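Local coordinates for ABC transporter, substrate binding protein (Aeropyrum pernix, PDB 3EAF) that probably captures a small solute outside the cell and hands it to an ABC transporter, and binds a magnesium ion, at residues Glu66-Arg69 and Glu70-Arg74; Ala133-Ala136 and Ser137-Gln141; Ser150-Ala153 and Tyr154-Ser157; Ile286-Arg289 and Val290-Phe294. One frame throughout, in Å; residues are numbered along the deposited sequence.

Interaction 1: residues Glu66-Arg69 and Glu70-Arg74; sequences EYYR and EFRDR
Asp73 N donates to Arg69 O over 2.7 Å, one of four i-to-i+4 bonds that join Glu66-Arg69 to Glu70-Arg74 in alpha-helix 61-74, which lies against strands 47-56 and 79-82 in one alpha/beta lobe of a periplasmic binding protein fold. Asp73 CB comes within 3.2 Å of that same Arg69 O.

The evidence for a polar network lies in the guanidinium of Arg72. It grips Asp73 side-on: NE meets OD1, from above the carboxylate plane, at 3.0 Å, and NH2 meets OD2 on its syn side at 3.1 Å. A bend about CG-CD (chi3 66°) turns the group into this position, and its NH1 approaches Tyr68 CE2 to 3.8 Å, with ring and guanidinium planes 80° apart. NH1 also forms a salt bridge to Asp98 of helix 85-98, where Tyr68 OH bonds the same carboxylate oxygen. A leucine in place of Arg72 would probably leave Asp73 without its guanidinium partner and Asp98 with one positive mate fewer.

On another side of the helix, Glu70 runs alongside Tyr67. Its OE1 lies 3.4 Å from Tyr67 CD1, the carboxylate turned only 21° from the ring plane, while the charge is met by Arg55 at OE1 and, weakly, by Arg74 NH1 at OE2. Facing the strands, Phe71 packs on Ile53 and Ile80; Tyr67 O, which accepts from Phe71 N, also stands over one face of the Phe71 ring, displaced toward its rim and 3.2 Å from CG.

Interaction 2: residues Ala133-Ala136 and Ser137-Gln141; sequences AFLA and SEFGQ
Ala133 O takes two bonds from one residue of the next turn: Ser137 N at 2.9 Å and Ser137 OG at 3.1 Å. The two donors arrive from opposite faces of the carbonyl plane, which is possible because OG is placed beside its own backbone N, folded back along the helix.

The second cluster is built on the aliphatic part of Glu138. Its CB lies over one face of the Phe134 ring, toward the rim, 4.2 Å from CE1, and its CG stands over the centre of the Phe139 ring, 3.6 Å above the plane. With CG opposite the backbone N (chi1 -175°), one side chain touches both rings, whose CE2 atoms are 4.2 Å apart. Leu135 CD1 adds a looser apolar contact with Phe139 CD2.

Further out, other aromatic groups hold these rings. Phe134 meets Phe369 edge-to-face and also touches Phe252, while Phe139 meets Phe227; Tyr202, on strand 202-205, packs against Leu135 and Phe139 and bonds Gly140 O through its hydroxyl.

Backbone geometry then marks the end of the helix. Gly140 N still reaches Ala136 O, but weakly, at 2.9 Å with only 127° at the hydrogen. Gly140 itself leaves the helix with phi 104°, where a side-chain CB would be jammed against the carbonyl oxygen of Phe139. Gln141 N is 4.0 Å from Ala136 O, too far for the Schellman bond. What remains is a glycine-terminated helix C end, leading from helix 124-139 into strand 142-148 of an alpha/beta lobe.

Interaction 3: residues Ser150-Ala153 and Tyr154-Ser157; sequences SKVA and YSRS
Ser150 O receives a 2.8 Å bond from Arg156 NH1, 161° at the hydrogen; the oxygen lies in the guanidinium plane at its edge, whereas NH1 is tilted 33° out of the carbonyl plane. The serine hydroxyl is engaged elsewhere, by Asp178.

Lys151 C lies 3.2 Å from Arg156 NH1, and at Val152 and Ala153 the main chain passes one guanidinium face: Val152 C lies 4.0 Å from the plane, over its centre, and Ala153 N nearer the rim. The arginine chain bends about CG-CD (chi3 -62°) to fold back over this backbone.

Val152 holds the N-cap position. Its O accepts from Arg156 N at 3.0 Å, opening the helix, while its side chain meets residues of the first turn: CG1 lies at the edge of the Tyr154 ring, 4.0 Å from Tyr154 CB, and CB is 3.6 Å from Ser155 OG, a hydroxyl bonded to Asn207.

Ala153 CB packs 3.9 Å from Arg156 NH2 and also touches Thr85 and Ala86 of helix 85-98. Tyr154 extends from the same turn to Asn231, with a bound glycerol about 3 Å from its side chain.

This is a helix N terminus following strand 142-148. Its contacts with helix 85-98 of the other lobe are consistent with a place at the interlobe cleft, where proteins of this family bind their solutes; the glycerol, probably from the crystallisation liquor, may mark the same pocket.

Interaction 4: residues Ile286-Arg289 and Val290-Phe294; sequences INLR and VVQGF
The Arg289 guanidinium has Leu288 CD2 3.5 Å above one face, toward the rim, and Gln292 OE1 at its edge. Arg289 NH1 donates to that oxygen over 2.7 Å, 151° at the hydrogen, and meets it in the amide carbonyl plane, on a lone pair; amide and guanidinium planes are nonetheless 41° apart. The arginine folds early, at CB-CG, to lie alongside the glutamine.

Outside the pair, Asp236 bridges Arg289 NE, Val232 O takes a second bond from NH1, and Tyr107 OH bonds Gln292 NE2. With an alanine at Gln292, NH1 is likely to lose one of its acceptors and the Tyr107 hydroxyl its amide partner.

The helix start is fixed by Asn287, the N-cap: its OD1 accepts a nearly straight bond from Val290 N at 3.1 Å. CG sits in the crowded position between N and C (chi1 54°), which turns the amide back onto the first turn. Beside it, Ile286 CD1 meets Val290 CG1 at 3.9 Å, and both side chains pack on helix 18-38.

The contact is buried, so the arginine charge probably depends on Asp236 for balance and on neutral oxygens to fix its orientation.

From the N terminus, the four contacts follow in series; each is local to one continuous stretch, so none closes a long loop and none nests in or crosses another. Interaction 1 lies on helix 61-74, beside the first sheet; interaction 2 ends helix 124-139, beside the second, with centres about 46 Å apart on opposite sides of the chain's centre. Interaction 3 follows strand 142-148 of the second sheet and reaches helix 85-98, whose Asp98 also serves interaction 1. Interaction 4 begins helix 288-304, packed on helix 18-38, and its Arg289 reaches the segment after strand 227-230. Interactions 3 and 4 approach to about 8 Å at their nearest atoms, and both link the two lobes.

Interaction 1: residues Glu66-Arg69 and Glu70-Arg74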
loop_
_atom_site.group_PDB
_atom_site.type_symbol
_atom_site.label_atom_id
_atom_site.label_comp_id
_atom_site.label_asym_id
_atom_site.label_seq_id
_atom_site.Cartn_x
_atom_site.Cartn_y
_atom_site.Cartn_z
ATOM N N GLU A 66 14.372 15.004 -7.879
ATOM C CA GLU A 66 14.237 16.427 -8.212
ATOM C C GLU A 66 13.125 17.117 -7.401
ATOM O O GLU A 66 13.329 18.207 -6.851
ATOM C CB GLU A 66 14.020 16.603 -9.717
ATOM C CG GLU A 66 15.310 16.434 -10.527
ATOM C CD GLU A 66 15.078 16.085 -11.988
ATOM O OE1 GLU A 66 13.912 15.901 -12.403
ATOM O OE2 GLU A 66 16.081 15.988 -12.727
ATOM N N TYR A 67 11.959 16.476 -7.323
ATOM C CA TYR A 67 10.848 17.011 -6.534
ATOM C C TYR A 67 11.108 16.970 -5.031
ATOM O O TYR A 67 10.606 17.825 -4.295
ATOM C CB TYR A 67 9.535 16.309 -6.876
ATOM C CG TYR A 67 8.990 16.636 -8.250
ATOM C CD1 TYR A 67 9.158 17.902 -8.813
ATOM C CD2 TYR A 67 8.284 15.683 -8.985
ATOM C CE1 TYR A 67 8.648 18.204 -10.077
ATOM C CE2 TYR A 67 7.763 15.982 -10.237
ATOM C CZ TYR A 67 7.957 17.241 -10.779
ATOM O OH TYR A 67 7.445 17.541 -12.023
ATOM N N TYR A 68 11.888 15.990 -4.578
ATOM C CA TYR A 68 12.302 15.935 -3.174
ATOM C C TYR A 68 13.139 17.155 -2.794
ATOM O O TYR A 68 12.893 17.790 -1.768
ATOM C CB TYR A 68 13.098 14.664 -2.848
ATOM C CG TYR A 68 13.597 14.688 -1.416
ATOM C CD1 TYR A 68 12.719 14.437 -0.356
ATOM C CD2 TYR A 68 14.925 15.013 -1.112
ATOM C CE1 TYR A 68 13.153 14.487 0.966
ATOM C CE2 TYR A 68 15.369 15.065 0.223
ATOM C CZ TYR A 68 14.476 14.801 1.250
ATOM O OH TYR A 68 14.883 14.835 2.566
ATOM N N ARG A 69 14.134 17.465 -3.627
ATOM C CA ARG A 69 14.969 18.639 -3.413
ATOM C C ARG A 69 14.131 19.925 -3.440
ATOM O O ARG A 69 14.329 20.794 -2.607
ATOM C CB ARG A 69 16.147 18.681 -4.396
ATOM C CG ARG A 69 17.189 17.573 -4.141
ATOM C CD ARG A 69 18.479 17.750 -4.954
ATOM N NE ARG A 69 18.243 17.727 -6.400
ATOM C CZ ARG A 69 18.258 16.629 -7.157
ATOM N NH1 ARG A 69 18.495 15.432 -6.620
ATOM N NH2 ARG A 69 18.031 16.727 -8.460
ATOM N N GLU A 70 13.169 20.006 -4.362
ATOM C CA GLU A 70 12.214 21.117 -4.415
ATOM C C GLU A 70 11.377 21.231 -3.134
ATOM O O GLU A 70 11.257 22.318 -2.564
ATOM C CB GLU A 70 11.288 21.001 -5.636
ATOM C CG GLU A 70 10.260 22.137 -5.732
ATOM C CD GLU A 70 9.373 22.076 -6.973
ATOM O OE1 GLU A 70 9.039 20.967 -7.443
ATOM O OE2 GLU A 70 8.982 23.154 -7.471
ATOM N N PHE A 71 10.789 20.117 -2.695
ATOM C CA PHE A 71 10.031 20.090 -1.438
ATOM C C PHE A 71 10.871 20.640 -0.280
ATOM O O PHE A 71 10.406 21.495 0.474
ATOM C CB PHE A 71 9.565 18.665 -1.086
ATOM C CG PHE A 71 8.440 18.136 -1.942
ATOM C CD1 PHE A 71 7.546 18.991 -2.580
ATOM C CD2 PHE A 71 8.250 16.759 -2.068
ATOM C CE1 PHE A 71 6.498 18.478 -3.353
ATOM C CE2 PHE A 71 7.213 16.238 -2.837
ATOM C CZ PHE A 71 6.334 17.098 -3.483
ATOM N N ARG A 72 12.102 20.145 -0.147
ATOM C CA ARG A 72 12.980 20.520 0.966
ATOM C C ARG A 72 13.529 21.945 0.842
ATOM O O ARG A 72 13.446 22.735 1.787
ATOM C CB ARG A 72 14.151 19.535 1.090
ATOM C CG ARG A 72 15.119 19.855 2.233
ATOM C CD ARG A 72 16.406 19.049 2.127
ATOM N NE ARG A 72 17.188 19.413 0.949
ATOM C CZ ARG A 72 18.055 18.614 0.331
ATOM N NH1 ARG A 72 18.274 17.376 0.761
ATOM N NH2 ARG A 72 18.701 19.058 -0.733
ATOM N N ASP A 73 14.098 22.258 -0.322
ATOM C CA ASP A 73 14.877 23.486 -0.492
ATOM C C ASP A 73 14.022 24.705 -0.798
ATOM O O ASP A 73 14.263 25.784 -0.254
ATOM C CB ASP A 73 15.969 23.303 -1.555
ATOM C CG ASP A 73 17.071 22.355 -1.105
ATOM O OD1 ASP A 73 17.320 22.242 0.116
ATOM O OD2 ASP A 73 17.700 21.725 -1.978
ATOM N N ARG A 74 13.021 24.526 -1.659
ATOM C CA ARG A 74 12.089 25.595 -1.984
ATOM C C ARG A 74 11.005 25.759 -0.911
ATOM O O ARG A 74 10.764 26.869 -0.445
ATOM C CB ARG A 74 11.462 25.371 -3.367
ATOM C CG ARG A 74 10.442 26.412 -3.749
ATOM C CD ARG A 74 9.943 26.224 -5.161
ATOM N NE ARG A 74 8.822 27.120 -5.449
ATOM C CZ ARG A 74 8.147 27.130 -6.596
ATOM N NH1 ARG A 74 8.472 26.293 -7.570
ATOM N NH2 ARG A 74 7.146 27.978 -6.770
#

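Interaction 2: residues Ala133-Ala136 and Ser137-Gln141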
loop_
_atom_site.group_PDB
_atom_site.type_symbol
_atom_site.label_atom_id
_atom_site.label_comp_id
_atom_site.label_asym_id
_atom_site.label_seq_id
_atom_site.Cartn_x
_atom_site.Cartn_y
_atom_site.Cartn_z
ATOM N N ALA A 133 -0.642 -17.698 3.792
ATOM C CA ALA A 133 -1.135 -18.496 4.919
ATOM C C ALA A 133 -2.632 -18.725 4.790
ATOM O O ALA A 133 -3.120 -19.840 5.040
ATOM C CB ALA A 133 -0.809 -17.807 6.248
ATOM N N PHE A 134 -3.362 -17.678 4.398
ATOM C CA PHE A 134 -4.786 -17.808 4.077
ATOM C C PHE A 134 -5.009 -18.905 3.030
ATOM O O PHE A 134 -5.857 -19.784 3.219
ATOM C CB PHE A 134 -5.405 -16.486 3.586
ATOM C CG PHE A 134 -6.682 -16.683 2.808
ATOM C CD1 PHE A 134 -7.898 -16.847 3.471
ATOM C CD2 PHE A 134 -6.658 -16.777 1.419
ATOM C CE1 PHE A 134 -9.072 -17.070 2.758
ATOM C CE2 PHE A 134 -7.825 -17.007 0.699
ATOM C CZ PHE A 134 -9.034 -17.147 1.365
ATOM N N LEU A 135 -4.251 -18.841 1.933
ATOM C CA LEU A 135 -4.352 -19.828 0.851
ATOM C C LEU A 135 -4.062 -21.243 1.336
ATOM O O LEU A 135 -4.801 -22.175 1.019
ATOM C CB LEU A 135 -3.395 -19.477 -0.295
ATOM C CG LEU A 135 -3.902 -19.009 -1.668
ATOM C CD1 LEU A 135 -5.094 -18.083 -1.588
ATOM C CD2 LEU A 135 -2.763 -18.359 -2.442
ATOM N N ALA A 136 -2.982 -21.391 2.102
ATOM C CA ALA A 136 -2.541 -22.702 2.586
ATOM C C ALA A 136 -3.546 -23.331 3.552
ATOM O O ALA A 136 -3.785 -24.535 3.502
ATOM C CB ALA A 136 -1.165 -22.593 3.236
ATOM N N SER A 137 -4.143 -22.511 4.411
ATOM C CA SER A 137 -5.092 -22.992 5.412
ATOM C C SER A 137 -6.465 -23.283 4.818
ATOM O O SER A 137 -7.143 -24.225 5.228
ATOM C CB SER A 137 -5.215 -21.985 6.553
ATOM O OG SER A 137 -3.977 -21.872 7.237
ATOM N N GLU A 138 -6.864 -22.470 3.850
ATOM C CA GLU A 138 -8.169 -22.596 3.226
ATOM C C GLU A 138 -8.201 -23.704 2.170
ATOM O O GLU A 138 -9.187 -24.434 2.066
ATOM C CB GLU A 138 -8.590 -21.240 2.632
ATOM C CG GLU A 138 -10.001 -21.187 2.046
ATOM C CD GLU A 138 -11.107 -21.279 3.087
ATOM O OE1 GLU A 138 -10.852 -21.081 4.298
ATOM O OE2 GLU A 138 -12.253 -21.551 2.674
ATOM N N PHE A 139 -7.121 -23.845 1.403
ATOM C CA PHE A 139 -7.130 -24.738 0.241
ATOM C C PHE A 139 -6.109 -25.873 0.304
ATOM O O PHE A 139 -6.108 -26.765 -0.555
ATOM C CB PHE A 139 -6.969 -23.933 -1.065
ATOM C CG PHE A 139 -8.034 -22.891 -1.269
ATOM C CD1 PHE A 139 -9.340 -23.263 -1.575
ATOM C CD2 PHE A 139 -7.731 -21.536 -1.152
ATOM C CE1 PHE A 139 -10.332 -22.300 -1.760
ATOM C CE2 PHE A 139 -8.705 -20.567 -1.335
ATOM C CZ PHE A 139 -10.012 -20.947 -1.643
ATOM N N GLY A 140 -5.242 -25.830 1.314
ATOM C CA GLY A 140 -4.273 -26.890 1.539
ATOM C C GLY A 140 -2.859 -26.536 1.117
ATOM O O GLY A 140 -2.617 -25.511 0.460
ATOM N N GLN A 141 -1.923 -27.394 1.503
ATOM C CA GLN A 141 -0.545 -27.285 1.062
ATOM C C GLN A 141 -0.491 -27.541 -0.444
ATOM O O GLN A 141 -1.369 -28.206 -1.000
ATOM C CB GLN A 141 0.337 -28.261 1.848
ATOM C CG GLN A 141 0.361 -27.931 3.341
ATOM C CD GLN A 141 1.132 -28.921 4.196
ATOM O OE1 GLN A 141 1.819 -29.820 3.693
ATOM N NE2 GLN A 141 1.022 -28.754 5.514
#

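Interaction 3: residues Ser150-Ala153 and Tyr154-Ser157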
loop_
_atom_site.group_PDB
_atom_site.type_symbol
_atom_site.label_atom_id
_atom_site.label_comp_id
_atom_site.label_asym_id
_atom_site.label_seq_id
_atom_site.Cartn_x
_atom_site.Cartn_y
_atom_site.Cartn_z
ATOM N N SER A 150 11.219 -8.574 -12.249
ATOM C CA SER A 150 12.540 -8.687 -11.640
ATOM C C SER A 150 13.340 -7.386 -11.617
ATOM O O SER A 150 14.336 -7.294 -10.897
ATOM C CB SER A 150 13.361 -9.779 -12.343
ATOM O OG SER A 150 13.573 -9.461 -13.710
ATOM N N LYS A 151 12.897 -6.388 -12.378
ATOM C CA LYS A 151 13.623 -5.118 -12.539
ATOM C C LYS A 151 13.101 -3.982 -11.655
ATOM O O LYS A 151 13.733 -2.919 -11.549
ATOM C CB LYS A 151 13.579 -4.676 -14.003
ATOM C CG LYS A 151 14.247 -5.652 -14.952
ATOM C CD LYS A 151 14.170 -5.174 -16.397
ATOM C CE LYS A 151 14.296 -6.351 -17.360
ATOM N NZ LYS A 151 14.603 -5.891 -18.743
ATOM N N VAL A 152 11.953 -4.214 -11.025
ATOM C CA VAL A 152 11.265 -3.186 -10.262
ATOM C C VAL A 152 11.356 -3.491 -8.767
ATOM O O VAL A 152 10.949 -4.568 -8.323
ATOM C CB VAL A 152 9.799 -3.058 -10.738
ATOM C CG1 VAL A 152 9.035 -2.037 -9.904
ATOM C CG2 VAL A 152 9.765 -2.661 -12.219
ATOM N N ALA A 153 11.904 -2.545 -8.000
ATOM C CA ALA A 153 12.094 -2.725 -6.549
ATOM C C ALA A 153 10.793 -3.111 -5.815
ATOM O O ALA A 153 10.802 -3.966 -4.918
ATOM C CB ALA A 153 12.721 -1.471 -5.926
ATOM N N TYR A 154 9.689 -2.472 -6.199
ATOM C CA TYR A 154 8.351 -2.797 -5.680
ATOM C C TYR A 154 7.955 -4.254 -5.935
ATOM O O TYR A 154 7.538 -4.971 -5.013
ATOM C CB TYR A 154 7.316 -1.837 -6.290
ATOM C CG TYR A 154 5.907 -2.389 -6.442
ATOM C CD1 TYR A 154 5.181 -2.850 -5.328
ATOM C CD2 TYR A 154 5.295 -2.433 -7.692
ATOM C CE1 TYR A 154 3.891 -3.357 -5.464
ATOM C CE2 TYR A 154 3.992 -2.936 -7.839
ATOM C CZ TYR A 154 3.305 -3.392 -6.720
ATOM O OH TYR A 154 2.035 -3.887 -6.851
ATOM N N SER A 155 8.083 -4.677 -7.191
ATOM C CA SER A 155 7.696 -6.028 -7.610
ATOM C C SER A 155 8.526 -7.113 -6.926
ATOM O O SER A 155 8.037 -8.219 -6.696
ATOM C CB SER A 155 7.821 -6.161 -9.126
ATOM O OG SER A 155 7.054 -5.172 -9.776
ATOM N N ARG A 156 9.774 -6.776 -6.608
ATOM C CA ARG A 156 10.723 -7.691 -5.969
ATOM C C ARG A 156 10.571 -7.777 -4.450
ATOM O O ARG A 156 11.019 -8.744 -3.837
ATOM C CB ARG A 156 12.159 -7.224 -6.231
ATOM C CG ARG A 156 12.706 -7.405 -7.628
ATOM C CD ARG A 156 14.243 -7.254 -7.605
ATOM N NE ARG A 156 14.688 -5.924 -7.174
ATOM C CZ ARG A 156 15.055 -4.940 -8.000
ATOM N NH1 ARG A 156 15.035 -5.124 -9.318
ATOM N NH2 ARG A 156 15.460 -3.770 -7.513
ATOM N N SER A 157 9.955 -6.763 -3.850
ATOM C CA SER A 157 10.142 -6.477 -2.416
ATOM C C SER A 157 9.922 -7.655 -1.450
ATOM O O SER A 157 10.797 -7.923 -0.615
ATOM C CB SER A 157 9.342 -5.236 -1.978
ATOM O OG SER A 157 9.618 -4.904 -0.623
#

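Interaction 4: residues Ile286-Arg289 and Val290-Phe294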
loop_
_atom_site.group_PDB
_atom_site.type_symbol
_atom_site.label_atom_id
_atom_site.label_comp_id
_atom_site.label_asym_id
_atom_site.label_seq_id
_atom_site.Cartn_x
_atom_site.Cartn_y
_atom_site.Cartn_z
ATOM N N ILE A 286 -15.331 6.841 -4.973
ATOM C CA ILE A 286 -14.659 6.484 -3.725
ATOM C C ILE A 286 -14.408 4.979 -3.718
ATOM O O ILE A 286 -15.346 4.179 -3.719
ATOM C CB ILE A 286 -15.472 6.937 -2.487
ATOM C CG1 ILE A 286 -15.754 8.451 -2.544
ATOM C CG2 ILE A 286 -14.776 6.535 -1.178
ATOM C CD1 ILE A 286 -14.507 9.339 -2.560
ATOM N N ASN A 287 -13.132 4.609 -3.734
ATOM C CA ASN A 287 -12.719 3.214 -3.832
ATOM C C ASN A 287 -11.522 2.959 -2.920
ATOM O O ASN A 287 -11.061 3.871 -2.237
ATOM C CB ASN A 287 -12.400 2.853 -5.292
ATOM C CG ASN A 287 -11.375 3.797 -5.926
ATOM O OD1 ASN A 287 -10.326 4.083 -5.349
ATOM N ND2 ASN A 287 -11.684 4.286 -7.113
ATOM N N LEU A 288 -11.022 1.724 -2.915
ATOM C CA LEU A 288 -9.850 1.360 -2.104
ATOM C C LEU A 288 -8.638 2.294 -2.293
ATOM O O LEU A 288 -7.962 2.653 -1.323
ATOM C CB LEU A 288 -9.441 -0.089 -2.391
ATOM C CG LEU A 288 -8.100 -0.550 -1.814
ATOM C CD1 LEU A 288 -8.160 -0.609 -0.284
ATOM C CD2 LEU A 288 -7.684 -1.891 -2.414
ATOM N N ARG A 289 -8.367 2.690 -3.535
ATOM C CA ARG A 289 -7.197 3.534 -3.828
ATOM C C ARG A 289 -7.340 4.900 -3.174
ATOM O O ARG A 289 -6.386 5.435 -2.610
ATOM C CB ARG A 289 -6.978 3.672 -5.340
ATOM C CG ARG A 289 -6.862 2.341 -6.104
ATOM C CD ARG A 289 -6.014 1.317 -5.346
ATOM N NE ARG A 289 -6.040 -0.002 -5.975
ATOM C CZ ARG A 289 -5.480 -1.088 -5.460
ATOM N NH1 ARG A 289 -4.852 -1.029 -4.291
ATOM N NH2 ARG A 289 -5.548 -2.236 -6.122
ATOM N N VAL A 290 -8.551 5.448 -3.246
ATOM C CA VAL A 290 -8.909 6.679 -2.547
ATOM C C VAL A 290 -8.698 6.527 -1.034
ATOM O O VAL A 290 -8.127 7.412 -0.395
ATOM C CB VAL A 290 -10.363 7.115 -2.882
ATOM C CG1 VAL A 290 -10.763 8.379 -2.108
ATOM C CG2 VAL A 290 -10.515 7.351 -4.388
ATOM N N VAL A 291 -9.134 5.403 -0.472
ATOM C CA VAL A 291 -8.895 5.123 0.945
ATOM C C VAL A 291 -7.392 5.146 1.270
ATOM O O VAL A 291 -6.976 5.744 2.257
ATOM C CB VAL A 291 -9.521 3.771 1.382
ATOM C CG1 VAL A 291 -9.194 3.470 2.842
ATOM C CG2 VAL A 291 -11.037 3.776 1.155
ATOM N N GLN A 292 -6.584 4.514 0.423
ATOM C CA GLN A 292 -5.144 4.385 0.666
ATOM C C GLN A 292 -4.450 5.737 0.731
ATOM O O GLN A 292 -3.549 5.940 1.559
ATOM C CB GLN A 292 -4.488 3.471 -0.380
ATOM C CG GLN A 292 -4.933 2.020 -0.236
ATOM C CD GLN A 292 -4.273 1.083 -1.212
ATOM O OE1 GLN A 292 -4.828 0.785 -2.257
ATOM N NE2 GLN A 292 -3.089 0.599 -0.867
ATOM N N GLY A 293 -4.886 6.657 -0.128
ATOM C CA GLY A 293 -4.395 8.038 -0.106
ATOM C C GLY A 293 -4.875 8.809 1.109
ATOM O O GLY A 293 -4.092 9.483 1.778
ATOM N N PHE A 294 -6.169 8.695 1.393
ATOM C CA PHE A 294 -6.798 9.383 2.519
ATOM C C PHE A 294 -6.139 9.018 3.853
ATOM O O PHE A 294 -5.829 9.900 4.657
ATOM C CB PHE A 294 -8.300 9.063 2.555
ATOM C CG PHE A 294 -9.119 10.033 3.370
ATOM C CD1 PHE A 294 -9.741 11.123 2.761
ATOM C CD2 PHE A 294 -9.290 9.845 4.741
ATOM C CE1 PHE A 294 -10.517 12.020 3.516
ATOM C CE2 PHE A 294 -10.058 10.733 5.497
ATOM C CZ PHE A 294 -10.662 11.820 4.886
#